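Local coordinates for polyhedrin (Orgyia pseudotsugata cypovirus 5, PDB 5A8U), which builds the crystalline occlusion bodies (polyhedra) that protect virus particles from the outside environment until insect larvae ingest them, at residues G116-W120 and N121-L125; V177-D181 and K182-R186; Y100-G103 and A104-Y108. All blocks are in the same frame, centred on the assembly; numbering follows the deposited sequence.

Interaction 1 of 3, residues G116-W120 and N121-L125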
loop_
_atom_site.group_PDB
_atom_site.type_symbol
_atom_site.label_atom_id
_atom_site.label_comp_id
_atom_site.label_asym_id
_atom_site.label_seq_id
_atom_site.Cartn_x
_atom_site.Cartn_y
_atom_site.Cartn_z
ATOM N N GLY A 116 -14.156 -17.796 -2.783
ATOM C CA GLY A 116 -13.515 -18.525 -1.698
ATOM C C GLY A 116 -14.555 -18.855 -0.654
ATOM O O GLY A 116 -15.738 -18.664 -0.905
ATOM N N SER A 117 -14.123 -19.319 0.516
ATOM C CA SER A 117 -15.059 -19.560 1.618
ATOM C C SER A 117 -15.159 -18.269 2.420
ATOM O O SER A 117 -14.369 -18.006 3.344
ATOM C CB SER A 117 -14.589 -20.722 2.494
ATOM O OG SER A 117 -15.521 -20.963 3.538
ATOM N N VAL A 118 -16.136 -17.453 2.037
ATOM C CA VAL A 118 -16.224 -16.059 2.456
ATOM C C VAL A 118 -17.450 -15.844 3.336
ATOM O O VAL A 118 -18.483 -16.464 3.127
ATOM C CB VAL A 118 -16.287 -15.150 1.203
ATOM C CG1 VAL A 118 -16.723 -13.689 1.548
ATOM C CG2 VAL A 118 -14.949 -15.213 0.446
ATOM N N ASP A 119 -17.313 -15.008 4.357
ATOM C CA ASP A 119 -18.473 -14.542 5.127
ATOM C C ASP A 119 -19.230 -13.557 4.239
ATOM O O ASP A 119 -19.047 -12.349 4.359
ATOM C CB ASP A 119 -17.983 -13.868 6.426
ATOM C CG ASP A 119 -19.132 -13.460 7.366
ATOM O OD1 ASP A 119 -20.298 -13.801 7.082
ATOM O OD2 ASP A 119 -18.867 -12.837 8.424
ATOM N N TRP A 120 -20.053 -14.073 3.325
ATOM C CA TRP A 120 -20.674 -13.227 2.302
ATOM C C TRP A 120 -21.422 -12.011 2.850
ATOM O O TRP A 120 -21.305 -10.921 2.301
ATOM C CB TRP A 120 -21.607 -14.025 1.392
ATOM C CG TRP A 120 -20.977 -15.284 0.890
ATOM C CD1 TRP A 120 -21.202 -16.554 1.343
ATOM C CD2 TRP A 120 -19.985 -15.398 -0.142
ATOM N NE1 TRP A 120 -20.420 -17.455 0.644
ATOM C CE2 TRP A 120 -19.661 -16.767 -0.263
ATOM C CE3 TRP A 120 -19.337 -14.475 -0.975
ATOM C CZ2 TRP A 120 -18.731 -17.241 -1.194
ATOM C CZ3 TRP A 120 -18.410 -14.957 -1.900
ATOM C CH2 TRP A 120 -18.120 -16.320 -1.994
ATOM N N ASN A 121 -22.173 -12.201 3.930
ATOM C CA ASN A 121 -22.964 -11.113 4.511
ATOM C C ASN A 121 -22.118 -9.926 4.932
ATOM O O ASN A 121 -22.619 -8.802 4.989
ATOM C CB ASN A 121 -23.775 -11.584 5.721
ATOM C CG ASN A 121 -24.889 -12.537 5.347
ATOM O OD1 ASN A 121 -25.473 -12.442 4.269
ATOM N ND2 ASN A 121 -25.209 -13.450 6.256
ATOM N N ALA A 122 -20.845 -10.182 5.239
ATOM C CA ALA A 122 -19.962 -9.162 5.809
ATOM C C ALA A 122 -19.203 -8.324 4.764
ATOM O O ALA A 122 -18.493 -7.387 5.116
ATOM C CB ALA A 122 -18.973 -9.799 6.799
ATOM N N THR A 123 -19.356 -8.655 3.491
ATOM C CA THR A 123 -18.628 -7.925 2.457
ATOM C C THR A 123 -19.042 -6.458 2.409
ATOM O O THR A 123 -20.239 -6.150 2.383
ATOM C CB THR A 123 -18.875 -8.583 1.084
ATOM O OG1 THR A 123 -18.352 -9.920 1.111
ATOM C CG2 THR A 123 -18.213 -7.786 -0.025
ATOM N N ARG A 124 -18.051 -5.567 2.385
ATOM C CA ARG A 124 -18.293 -4.136 2.142
ATOM C C ARG A 124 -17.688 -3.685 0.828
ATOM O O ARG A 124 -16.526 -3.975 0.548
ATOM C CB ARG A 124 -17.674 -3.289 3.256
ATOM C CG ARG A 124 -18.424 -3.377 4.563
ATOM C CD ARG A 124 -17.597 -2.757 5.680
ATOM N NE ARG A 124 -18.386 -2.469 6.873
ATOM C CZ ARG A 124 -17.859 -2.230 8.068
ATOM N NH1 ARG A 124 -16.541 -2.292 8.236
ATOM N NH2 ARG A 124 -18.647 -1.954 9.098
ATOM N N LEU A 125 -18.456 -2.924 0.050
ATOM C CA LEU A 125 -17.919 -2.260 -1.128
ATOM C C LEU A 125 -18.325 -0.809 -0.967
ATOM O O LEU A 125 -19.520 -0.503 -0.903
ATOM C CB LEU A 125 -18.502 -2.844 -2.421
ATOM C CG LEU A 125 -18.111 -2.136 -3.731
ATOM C CD1 LEU A 125 -16.590 -2.050 -3.961
ATOM C CD2 LEU A 125 -18.830 -2.779 -4.931
HETATM O O HOH W 1 -16.923 -10.713 3.405
HETATM O O HOH W 2 -22.364 -14.992 5.579
HETATM O O HOH W 3 -22.265 -7.806 1.959
HETATM O O HOH W 4 -20.175 -11.113 -0.411
#

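Interaction 2 of 3, residues V177-D181 and K182-R186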
loop_
_atom_site.group_PDB
_atom_site.type_symbol
_atom_site.label_atom_id
_atom_site.label_comp_id
_atom_site.label_asym_id
_atom_site.label_seq_id
_atom_site.Cartn_x
_atom_site.Cartn_y
_atom_site.Cartn_z
ATOM N N VAL A 177 -21.852 -3.354 -11.993
ATOM C CA VAL A 177 -22.460 -2.031 -11.860
ATOM C C VAL A 177 -21.947 -1.018 -12.870
ATOM O O VAL A 177 -20.755 -0.942 -13.177
ATOM C CB VAL A 177 -22.342 -1.473 -10.424
ATOM C CG1 VAL A 177 -20.888 -1.119 -10.116
ATOM C CG2 VAL A 177 -23.247 -0.245 -10.244
ATOM N N ARG A 178 -22.886 -0.251 -13.412
ATOM C CA ARG A 178 -22.566 0.803 -14.345
ATOM C C ARG A 178 -22.271 2.094 -13.600
ATOM O O ARG A 178 -22.915 2.420 -12.599
ATOM C CB ARG A 178 -23.728 1.018 -15.315
ATOM C CG ARG A 178 -23.969 -0.137 -16.272
ATOM C CD ARG A 178 -23.216 0.054 -17.569
ATOM N NE ARG A 178 -23.500 -1.005 -18.537
ATOM C CZ ARG A 178 -24.481 -0.963 -19.433
ATOM N NH1 ARG A 178 -25.286 0.086 -19.491
ATOM N NH2 ARG A 178 -24.652 -1.967 -20.281
ATOM N N PHE A 179 -21.296 2.833 -14.112
ATOM C CA PHE A 179 -20.887 4.093 -13.527
ATOM C C PHE A 179 -21.701 5.225 -14.175
ATOM O O PHE A 179 -21.246 5.864 -15.121
ATOM C CB PHE A 179 -19.375 4.290 -13.740
ATOM C CG PHE A 179 -18.506 3.284 -13.006
ATOM C CD1 PHE A 179 -19.002 2.566 -11.919
ATOM C CD2 PHE A 179 -17.181 3.067 -13.398
ATOM C CE1 PHE A 179 -18.199 1.652 -11.225
ATOM C CE2 PHE A 179 -16.375 2.171 -12.713
ATOM C CZ PHE A 179 -16.886 1.459 -11.617
ATOM N N ASP A 180 -22.913 5.455 -13.673
ATOM C CA ASP A 180 -23.840 6.369 -14.343
ATOM C C ASP A 180 -24.548 7.318 -13.373
ATOM O O ASP A 180 -25.608 7.864 -13.689
ATOM C CB ASP A 180 -24.882 5.568 -15.113
ATOM C CG ASP A 180 -25.662 4.618 -14.219
ATOM O OD1 ASP A 180 -25.494 4.669 -12.976
ATOM O OD2 ASP A 180 -26.442 3.810 -14.763
ATOM N N ASP A 181 -23.960 7.495 -12.195
ATOM C CA ASP A 181 -24.494 8.387 -11.166
ATOM C C ASP A 181 -25.820 7.920 -10.588
ATOM O O ASP A 181 -26.422 8.613 -9.768
ATOM C CB ASP A 181 -24.606 9.828 -11.692
ATOM C CG ASP A 181 -23.441 10.705 -11.246
ATOM O OD1 ASP A 181 -22.535 10.205 -10.534
ATOM O OD2 ASP A 181 -23.444 11.903 -11.593
ATOM N N LYS A 182 -26.257 6.728 -10.988
ATOM C CA LYS A 182 -27.510 6.170 -10.485
ATOM C C LYS A 182 -27.248 5.191 -9.339
ATOM O O LYS A 182 -27.605 5.462 -8.192
ATOM C CB LYS A 182 -28.279 5.479 -11.614
ATOM C CG LYS A 182 -29.734 5.170 -11.288
ATOM C CD LYS A 182 -30.412 4.409 -12.424
ATOM C CE LYS A 182 -30.328 5.168 -13.746
ATOM N NZ LYS A 182 -31.069 4.462 -14.835
ATOM N N TYR A 183 -26.614 4.060 -9.649
ATOM C CA TYR A 183 -26.277 3.063 -8.631
ATOM C C TYR A 183 -24.798 3.093 -8.218
ATOM O O TYR A 183 -24.372 2.376 -7.312
ATOM C CB TYR A 183 -26.690 1.661 -9.092
ATOM C CG TYR A 183 -28.160 1.553 -9.454
ATOM C CD1 TYR A 183 -29.140 1.552 -8.467
ATOM C CD2 TYR A 183 -28.566 1.473 -10.781
ATOM C CE1 TYR A 183 -30.485 1.461 -8.792
ATOM C CE2 TYR A 183 -29.908 1.382 -11.117
ATOM C CZ TYR A 183 -30.865 1.377 -10.117
ATOM O OH TYR A 183 -32.202 1.285 -10.441
ATOM N N ALA A 184 -24.027 3.951 -8.878
ATOM C CA ALA A 184 -22.636 4.190 -8.520
ATOM C C ALA A 184 -22.282 5.522 -9.155
ATOM O O ALA A 184 -22.965 5.946 -10.101
ATOM C CB ALA A 184 -21.735 3.086 -9.072
ATOM N N PRO A 185 -21.233 6.190 -8.647
ATOM C CA PRO A 185 -20.787 7.453 -9.253
ATOM C C PRO A 185 -20.376 7.270 -10.714
ATOM O O PRO A 185 -19.996 6.170 -11.115
ATOM C CB PRO A 185 -19.564 7.833 -8.419
ATOM C CG PRO A 185 -19.708 7.061 -7.138
ATOM C CD PRO A 185 -20.403 5.802 -7.492
ATOM N N ARG A 186 -20.494 8.325 -11.514
ATOM C CA ARG A 186 -19.990 8.283 -12.869
ATOM C C ARG A 186 -18.452 8.212 -12.898
ATOM O O ARG A 186 -17.885 7.623 -13.819
ATOM C CB ARG A 186 -20.493 9.484 -13.691
ATOM C CG ARG A 186 -20.024 9.429 -15.149
ATOM C CD ARG A 186 -20.726 10.438 -16.059
ATOM N NE ARG A 186 -22.072 9.993 -16.409
ATOM C CZ ARG A 186 -23.175 10.417 -15.803
ATOM N NH1 ARG A 186 -23.092 11.306 -14.813
ATOM N NH2 ARG A 186 -24.356 9.952 -16.187
HETATM O O HOH W 5 -25.499 2.263 -11.802
HETATM O O HOH W 6 -21.141 12.816 -13.478
#

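Interaction 3 of 3, residues Y100-G103 and A104-Y108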
loop_
_atom_site.group_PDB
_atom_site.type_symbol
_atom_site.label_atom_id
_atom_site.label_comp_id
_atom_site.label_asym_id
_atom_site.label_seq_id
_atom_site.Cartn_x
_atom_site.Cartn_y
_atom_site.Cartn_z
ATOM N N TYR A 100 -10.942 16.221 -22.735
ATOM C CA TYR A 100 -12.134 15.516 -23.193
ATOM C C TYR A 100 -13.158 15.489 -22.076
ATOM O O TYR A 100 -12.807 15.415 -20.904
ATOM C CB TYR A 100 -11.805 14.088 -23.656
ATOM C CG TYR A 100 -11.052 14.072 -24.956
ATOM C CD1 TYR A 100 -11.686 14.405 -26.150
ATOM C CD2 TYR A 100 -9.704 13.746 -24.992
ATOM C CE1 TYR A 100 -10.989 14.412 -27.354
ATOM C CE2 TYR A 100 -9.004 13.756 -26.173
ATOM C CZ TYR A 100 -9.647 14.089 -27.350
ATOM O OH TYR A 100 -8.942 14.102 -28.528
ATOM N N ASP A 101 -14.434 15.545 -22.446
ATOM C CA ASP A 101 -15.512 15.618 -21.480
ATOM C C ASP A 101 -15.568 14.290 -20.712
ATOM O O ASP A 101 -15.679 14.281 -19.492
ATOM C CB ASP A 101 -16.835 15.901 -22.208
ATOM C CG ASP A 101 -17.830 16.673 -21.369
ATOM O OD1 ASP A 101 -17.483 17.183 -20.277
ATOM O OD2 ASP A 101 -18.994 16.790 -21.816
ATOM N N ILE A 102 -15.466 13.166 -21.427
ATOM C CA ILE A 102 -15.361 11.856 -20.784
ATOM C C ILE A 102 -14.142 11.171 -21.387
ATOM O O ILE A 102 -13.981 11.144 -22.602
ATOM C CB ILE A 102 -16.565 10.955 -21.080
ATOM C CG1 ILE A 102 -17.889 11.664 -20.764
ATOM C CG2 ILE A 102 -16.434 9.641 -20.309
ATOM C CD1 ILE A 102 -18.119 11.964 -19.305
ATOM N N GLY A 103 -13.277 10.621 -20.549
ATOM C CA GLY A 103 -12.068 10.022 -21.075
ATOM C C GLY A 103 -12.370 8.670 -21.693
ATOM O O GLY A 103 -13.249 7.951 -21.218
ATOM N N ALA A 104 -11.658 8.343 -22.772
ATOM C CA ALA A 104 -11.673 6.988 -23.301
ATOM C C ALA A 104 -11.230 6.065 -22.189
ATOM O O ALA A 104 -11.624 4.891 -22.143
ATOM C CB ALA A 104 -10.717 6.856 -24.494
ATOM N N GLY A 105 -10.395 6.601 -21.301
ATOM C CA GLY A 105 -9.854 5.818 -20.199
ATOM C C GLY A 105 -10.597 5.961 -18.881
ATOM O O GLY A 105 -10.117 5.500 -17.835
ATOM N N ASP A 106 -11.760 6.603 -18.913
ATOM C CA ASP A 106 -12.638 6.603 -17.738
ATOM C C ASP A 106 -13.580 5.409 -17.817
ATOM O O ASP A 106 -14.369 5.301 -18.747
ATOM C CB ASP A 106 -13.433 7.906 -17.618
ATOM C CG ASP A 106 -12.550 9.112 -17.299
ATOM O OD1 ASP A 106 -11.609 8.966 -16.484
ATOM O OD2 ASP A 106 -12.813 10.206 -17.867
ATOM N N PRO A 107 -13.480 4.483 -16.851
ATOM C CA PRO A 107 -14.253 3.243 -17.014
ATOM C C PRO A 107 -15.763 3.487 -16.974
ATOM O O PRO A 107 -16.191 4.420 -16.307
ATOM C CB PRO A 107 -13.811 2.396 -15.811
ATOM C CG PRO A 107 -13.397 3.404 -14.769
ATOM C CD PRO A 107 -12.748 4.532 -15.565
ATOM N N TYR A 108 -16.556 2.662 -17.658
ATOM C CA TYR A 108 -18.009 2.886 -17.669
ATOM C C TYR A 108 -18.747 1.927 -16.738
ATOM O O TYR A 108 -19.936 2.116 -16.443
ATOM C CB TYR A 108 -18.589 2.808 -19.096
ATOM C CG TYR A 108 -18.669 1.401 -19.633
ATOM C CD1 TYR A 108 -19.782 0.609 -19.395
ATOM C CD2 TYR A 108 -17.617 0.846 -20.342
ATOM C CE1 TYR A 108 -19.852 -0.692 -19.869
ATOM C CE2 TYR A 108 -17.669 -0.457 -20.815
ATOM C CZ TYR A 108 -18.783 -1.224 -20.573
ATOM O OH TYR A 108 -18.828 -2.531 -21.035
#

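Interaction 1 of 3, residues G116-W120 and N121-L125
Two overlapping beta turns, Asp119 to Ala122 and Trp120 to Thr123, bend the chain just ahead of strand 124-128, and they illustrate how a tight bend can be held by backbone bonds and water together. Ala122 N donates to Asp119 O at 3.0 Å, and one residue further on Thr123 N donates to Trp120 O at 3.2 Å, nearly straight at 170°. Both donors stand well above the carbonyl planes of their acceptors. The bend is approached through an inverse gamma turn centred on Asp119, with a weak bond from Trp120 N to Val118 O. The side chain of Asp119 runs anti to its own nitrogen (chi1 -175°), which lays the carboxylate beside Ala122, with OD2 3.4 Å from the methyl CB. Its other oxygen, OD1, accepts a hydrogen bond from a water that in turn accepts one from Asn121 N. The hydroxyl of Thr123 is tied to the turn by two more waters: one, 2.8 Å from OG1, donates to Asp119 O, and the other, 2.7 Å from OG1, donates to Trp120 O. The side chains of Val118 and Thr123 cross at about a right angle, CG1 of the valine lying 4.1 Å from OG1 of the threonine. The turns join strand 109-115 to strand 124-128. Val118 and Thr123 pack on Val194 of strand 189-195, while Trp120 rests on Met170 and Lys173 of strand 169-178.

Interaction 2 of 3, residues V177-D181 and K182-R186
Beyond Arg178 the backbone doubles back through Asp181, whose positive phi of 67° marks a left-handed conformation, and the returning chain brings the CA atoms of Phe179 and Arg186 to 4.3 Å from each other. A weak bond from Asp181 N to Ala184 O spans the bend, and Arg186 CA points its hydrogen at Phe179 O. The loop is an instructive case of two consecutive aspartates accepting from different backbone amides. Asp180 forms an Asx turn: its CG sits between the backbone N and the carbonyl carbon (chi1 58°), and OD1 accepts from Lys182 N at 3.0 Å, met from above the carboxylate plane. A water donates to this same OD1 and to Arg178 O, and accepts from Tyr183 N, so its three bonds tie the turn to the residues before and after it. Asp181 reaches the other way. Its OD1 takes Arg186 N at 2.9 Å, again from above the plane, while OD2 makes a salt bridge with Arg186 NH1 at 3.3 Å; a second water bridges these two charged atoms. Carboxylate and guanidinium are turned 71° apart, so they do not lie flat against each other, and Asp180 C instead lies over one guanidinium face, toward its rim. On the apolar side Ala184 CB touches both Val177 CG2, 3.8 Å away, and, in a roughly perpendicular direction, the edge of the Phe179 ring, where CD1 is at 4.0 Å. The loop thus links strand 169-178 to strand 189-195. Val177 pairs through its backbone with Met110 of strand 109-115, and Phe127 of strand 124-128 packs against Val177, Ala184 and Pro185.

Interaction 3 of 3, residues Y100-G103 and A104-Y108
Asp106 OD2 is gripped twice, by Gly103 N at 2.8 Å and by His86 NE2, and shows how one carboxylate can fasten a turn to the structure around it. The amide of Gly103 comes in from above the carboxylate plane rather than within it. A backbone bond runs the other way: Asp106 N donates to Gly103 O at 3.1 Å, completing a type I beta turn with Ala104 and Gly105 at its corners. With CG beside the backbone N of Asp106 (chi1 -68°), the carboxylate folds back over the start of the turn, and OD2 comes within 3.3 Å of Gly103 CA, an approach made possible by the lack of a side chain there. The second oxygen, OD1, forms a salt bridge with Arg60, a neighbour likely to stabilise the negative charge of this buried group. At the corners, the amides of Ala104 and Gly105 are each taken by an oxygen of Glu82. The turn lies in the loop between helix 84-91, which supplies His86, and strand 109-115. Helix 60-63 contributes Arg60, and the backbone of Tyr108 bonds to Lys37 at the end of strand 30-37.

In the fold
From the N terminus the three local contacts come in series, interaction 3 first, then interaction 1, then interaction 2, and none encloses or crosses another. Interaction 3 shapes the loop leading into strand 109-115; interaction 1 turns the chain from the far end of that strand into strand 124-128; interaction 2 carries it from strand 169-178 towards strand 189-195. Interactions 1 and 3 lie on opposite sides of the chain's centre, their centres about 31 Å apart. Interactions 2 and 3 touch: Phe179 N probably bonds to Tyr108 O at 2.8 Å, continuing the pairing of strands 169-178 and 109-115. Interactions 1 and 2 thus both lie where the chain passes from the six-stranded sheet to the three-stranded one.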